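Local coordinates for protein putative translation initiation inhibitor (PDB 3GTZ) that is of unknown function but belongs to the RutC (YjgF-like) family of small trimeric proteins, at residues D16-I19 with L24-T27; A65-S70 with A76-A81. All coordinates share one frame; numbering follows the deposited sequence.

How the contacts relate
Both contacts belong to the one mixed sheet of this YjgF-like chain, in which strand 108-115 lies between strands 23-28 and 62-69. Contact 1 (16-19 with 24-27) joins two neighbouring strands within the sheet, in the hairpin near the amino end; contact 2 (65-70 with 76-81) lays helix 75-85 against a strand farther across it. Their centres are 19 Å apart, on opposite sides of the chain's centre, and their nearest atoms stay about 7 Å from each other without touching. Helix 37-54 ties them together, packing on Tyr26 of contact 1 and on Met78 of contact 2. A bound glycerol, probably from the crystallisation liquor, lies about 4 Å from the side chain of Trp25.

Contact 1: residues D16-I19 with L24-T27; sequences DVVI and LWYT
Val18 and Trp25 form the hydrogen-bonded pair of an antiparallel hairpin whose strand axes, 17-19 and 24-27, approach to 4.7 Å at 167°. Val18 N reaches Trp25 O at 3.1 Å, and Trp25 N returns to Val18 O at 2.9 Å; both bonds are nearly straight. Val18 O also receives the CA-H of Leu24 and lies near the plane of the Trp25 indole, at its CE3 edge. On the helix-covered face, Val17 CG1 meets Leu24 CG at 3.7 Å, while its other methyl, CG2, approaches Tyr26 CD1 obliquely at 3.8 Å. The valine branch touches both larger neighbours, one with each methyl. Ile19 CG1 extends the patch to Leu24 CD1. Asp16 and Tyr26 run side by side: with Asp16 CG anti to its own N (chi1 -168°), the carboxylate stands at the ring's edge, 88° from its plane, with OD2 3.6 Å from CE1. Asp16 O sits at the same ring's edge, 3.1 Å from CD1. Asp16 and Val17 both face Ile8, a classic beta bulge in the pairing with strand 6-10. Helix 37-54 covers Val17 and Tyr26; on the other face, Val18 packs on Val93, and Trp25 on Leu63, both of a second subunit. Two backbone bonds thus set the register, Val17, Ile19, Leu24 and the Tyr26 ring make up the face turned to the helix, and the weakly positive ring edge probably suits the oxygens of Asp16.

Contact 2: residues A65-S70 with A76-A81; sequences ATIFLS and AAMNKA
Met78 carries the whole helical side of this contact, reaching from helix 75-85 to Ile67 and Leu69, two residues apart on strand 62-69. The meeting is wholly apolar, and the nearest CA atoms, those of Leu69 and Met78, are 8.6 Å apart, so long side chains must span the distance. Two kinds of approach do this. The first is tip to tip: Ile67 CD1 comes to Met78 SD at 3.5 Å and to Met78 CE at 3.9 Å. Ile67 is extended at chi2 (-173°), which carries its terminal methyl out toward the helix, and its branched CG2 lies farther back, 4.2 Å from Met78 SD. The second is a crossing at about a right angle, in which both methyls of Leu69 press on Met78 CG from the same side, CD2 at 3.8 Å and CD1 at 3.9 Å. A bend at chi2 of Met78 (64°) lets its near end rest on Leu69 while its sulfur turns to Ile67. An unbranched, flexible thioether suits a position that must serve two differently shaped partners, the beta-branched isoleucine suits an extended strand, and leucine suits position 69 because its forked end brings two methyls to one carbon. Strand 62-69, helix 75-85 and strand 93-98 make a beta-alpha-beta unit. Within it Met78 also packs on Arg94 and Thr96 of the parallel strand 93-98; from outside the unit, Thr41 of helix 37-54 touches Met78, and Val108 of strand 108-115 touches Ile67 and Leu69.

Contact 1: residues D16-I19 with L24-T27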
# COMPACT_ATOMS: atom_id res chain seq x y z
N ASP A 16 0.78 -13.42 -10.23
CA ASP A 16 0.27 -12.26 -10.90
C ASP A 16 -0.93 -11.72 -10.12
O ASP A 16 -1.07 -10.51 -9.97
CB ASP A 16 -0.09 -12.63 -12.33
CG ASP A 16 -0.37 -11.44 -13.18
OD1 ASP A 16 0.50 -10.52 -13.21
OD2 ASP A 16 -1.45 -11.44 -13.86
N VAL A 17 -1.76 -12.62 -9.59
CA VAL A 17 -2.98 -12.25 -8.86
C VAL A 17 -3.15 -13.12 -7.62
O VAL A 17 -2.89 -14.30 -7.66
CB VAL A 17 -4.23 -12.39 -9.77
CG1 VAL A 17 -5.38 -11.63 -9.20
CG2 VAL A 17 -3.92 -11.90 -11.19
N VAL A 18 -3.56 -12.54 -6.50
CA VAL A 18 -3.87 -13.32 -5.32
C VAL A 18 -5.29 -13.04 -4.88
O VAL A 18 -5.72 -11.91 -4.91
CB VAL A 18 -2.92 -12.97 -4.18
CG1 VAL A 18 -3.40 -13.66 -2.90
CG2 VAL A 18 -1.49 -13.38 -4.55
N ILE A 19 -6.00 -14.07 -4.46
CA ILE A 19 -7.39 -13.95 -4.07
C ILE A 19 -7.55 -14.62 -2.72
O ILE A 19 -7.19 -15.77 -2.57
CB ILE A 19 -8.31 -14.61 -5.06
CG1 ILE A 19 -8.19 -13.94 -6.44
CG2 ILE A 19 -9.76 -14.52 -4.58
CD1 ILE A 19 -8.53 -14.84 -7.60
N LEU A 24 -9.07 -9.43 -3.69
CA LEU A 24 -8.18 -9.73 -4.79
C LEU A 24 -7.16 -8.62 -4.82
O LEU A 24 -7.51 -7.43 -4.71
CB LEU A 24 -8.96 -9.75 -6.11
CG LEU A 24 -8.14 -9.97 -7.41
CD1 LEU A 24 -9.00 -10.57 -8.59
CD2 LEU A 24 -7.46 -8.68 -7.83
N TRP A 25 -5.89 -9.00 -4.95
CA TRP A 25 -4.77 -8.07 -4.97
C TRP A 25 -4.04 -8.29 -6.28
O TRP A 25 -3.88 -9.45 -6.73
CB TRP A 25 -3.81 -8.39 -3.88
CG TRP A 25 -4.18 -8.00 -2.51
CD1 TRP A 25 -3.75 -6.87 -1.84
CD2 TRP A 25 -4.95 -8.75 -1.58
NE1 TRP A 25 -4.26 -6.85 -0.57
CE2 TRP A 25 -4.99 -8.00 -0.37
CE3 TRP A 25 -5.61 -9.97 -1.64
CZ2 TRP A 25 -5.68 -8.44 0.77
CZ3 TRP A 25 -6.34 -10.40 -0.49
CH2 TRP A 25 -6.35 -9.65 0.68
N TYR A 26 -3.54 -7.19 -6.85
CA TYR A 26 -2.90 -7.20 -8.16
C TYR A 26 -2.16 -5.92 -8.38
O TYR A 26 -2.59 -4.89 -7.93
CB TYR A 26 -3.97 -7.30 -9.24
CG TYR A 26 -3.47 -7.20 -10.66
CD1 TYR A 26 -2.74 -8.24 -11.23
CD2 TYR A 26 -3.75 -6.08 -11.44
CE1 TYR A 26 -2.28 -8.17 -12.53
CE2 TYR A 26 -3.27 -5.98 -12.75
CZ TYR A 26 -2.55 -7.04 -13.30
OH TYR A 26 -2.10 -6.99 -14.62
N THR A 27 -1.08 -5.99 -9.15
CA THR A 27 -0.30 -4.83 -9.52
C THR A 27 -0.17 -4.81 -11.04
O THR A 27 0.37 -5.74 -11.61
CB THR A 27 1.10 -4.86 -8.86
OG1 THR A 27 1.01 -4.38 -7.50
CG2 THR A 27 2.10 -3.97 -9.65

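Contact 2: residues A65-S70 with A76-A81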
# COMPACT_ATOMS: atom_id res chain seq x y z
N ALA A 65 -7.04 2.04 -5.24
CA ALA A 65 -6.02 2.04 -6.30
C ALA A 65 -4.90 3.03 -5.96
O ALA A 65 -5.15 4.15 -5.55
CB ALA A 65 -6.62 2.40 -7.66
N THR A 66 -3.67 2.60 -6.11
CA THR A 66 -2.53 3.45 -5.89
C THR A 66 -1.75 3.46 -7.17
O THR A 66 -1.38 2.41 -7.67
CB THR A 66 -1.69 2.94 -4.75
OG1 THR A 66 -2.55 2.70 -3.63
CG2 THR A 66 -0.60 3.95 -4.35
N ILE A 67 -1.55 4.65 -7.73
CA ILE A 67 -0.86 4.85 -8.99
C ILE A 67 0.52 5.44 -8.69
O ILE A 67 0.62 6.48 -8.06
CB ILE A 67 -1.65 5.82 -9.87
CG1 ILE A 67 -3.08 5.28 -10.09
CG2 ILE A 67 -1.00 5.99 -11.19
CD1 ILE A 67 -3.90 6.10 -11.11
N PHE A 68 1.57 4.76 -9.12
CA PHE A 68 2.93 5.26 -9.00
C PHE A 68 3.38 5.72 -10.37
O PHE A 68 3.30 4.98 -11.33
CB PHE A 68 3.86 4.18 -8.48
CG PHE A 68 3.57 3.73 -7.08
CD1 PHE A 68 4.00 4.46 -6.01
CD2 PHE A 68 2.85 2.56 -6.84
CE1 PHE A 68 3.74 4.05 -4.70
CE2 PHE A 68 2.58 2.13 -5.53
CZ PHE A 68 3.03 2.88 -4.46
N LEU A 69 3.82 6.97 -10.46
CA LEU A 69 4.37 7.52 -11.71
C LEU A 69 5.83 7.77 -11.50
O LEU A 69 6.22 8.22 -10.44
CB LEU A 69 3.69 8.85 -12.03
CG LEU A 69 2.21 8.81 -12.38
CD1 LEU A 69 1.60 10.15 -12.14
CD2 LEU A 69 1.95 8.34 -13.83
N SER A 70 6.64 7.51 -12.51
CA SER A 70 8.06 7.82 -12.43
C SER A 70 8.38 9.34 -12.55
O SER A 70 9.44 9.79 -12.10
CB SER A 70 8.83 7.03 -13.49
OG SER A 70 8.51 7.47 -14.78
N ALA A 76 -0.94 14.44 -15.87
CA ALA A 76 -2.08 14.81 -16.69
C ALA A 76 -2.39 13.69 -17.66
O ALA A 76 -3.54 13.40 -17.92
CB ALA A 76 -1.85 16.16 -17.47
N ALA A 77 -1.35 13.09 -18.21
CA ALA A 77 -1.54 11.98 -19.13
C ALA A 77 -2.23 10.79 -18.46
O ALA A 77 -3.14 10.22 -19.03
CB ALA A 77 -0.26 11.58 -19.72
N MET A 78 -1.85 10.47 -17.22
CA MET A 78 -2.48 9.36 -16.52
C MET A 78 -3.89 9.65 -16.00
O MET A 78 -4.70 8.74 -15.94
CB MET A 78 -1.54 8.74 -15.44
CG MET A 78 -1.72 9.17 -14.04
SD MET A 78 -3.31 8.73 -13.29
CE MET A 78 -3.21 9.83 -11.87
N ASN A 79 -4.20 10.89 -15.66
CA ASN A 79 -5.60 11.30 -15.35
C ASN A 79 -6.55 11.24 -16.54
O ASN A 79 -7.73 10.93 -16.40
CB ASN A 79 -5.66 12.71 -14.77
CG ASN A 79 -5.26 12.75 -13.32
OD1 ASN A 79 -5.37 11.74 -12.60
ND2 ASN A 79 -4.78 13.90 -12.86
N LYS A 80 -6.03 11.59 -17.70
CA LYS A 80 -6.80 11.51 -18.92
C LYS A 80 -7.17 10.06 -19.18
O LYS A 80 -8.30 9.79 -19.47
CB LYS A 80 -5.97 12.08 -20.05
CG LYS A 80 -6.65 12.33 -21.38
CD LYS A 80 -5.58 12.23 -22.49
CE LYS A 80 -5.74 13.25 -23.57
NZ LYS A 80 -4.75 12.93 -24.66
N ALA A 81 -6.22 9.12 -19.05
CA ALA A 81 -6.53 7.69 -19.21
C ALA A 81 -7.49 7.21 -18.14
O ALA A 81 -8.49 6.59 -18.41
CB ALA A 81 -5.28 6.86 -19.18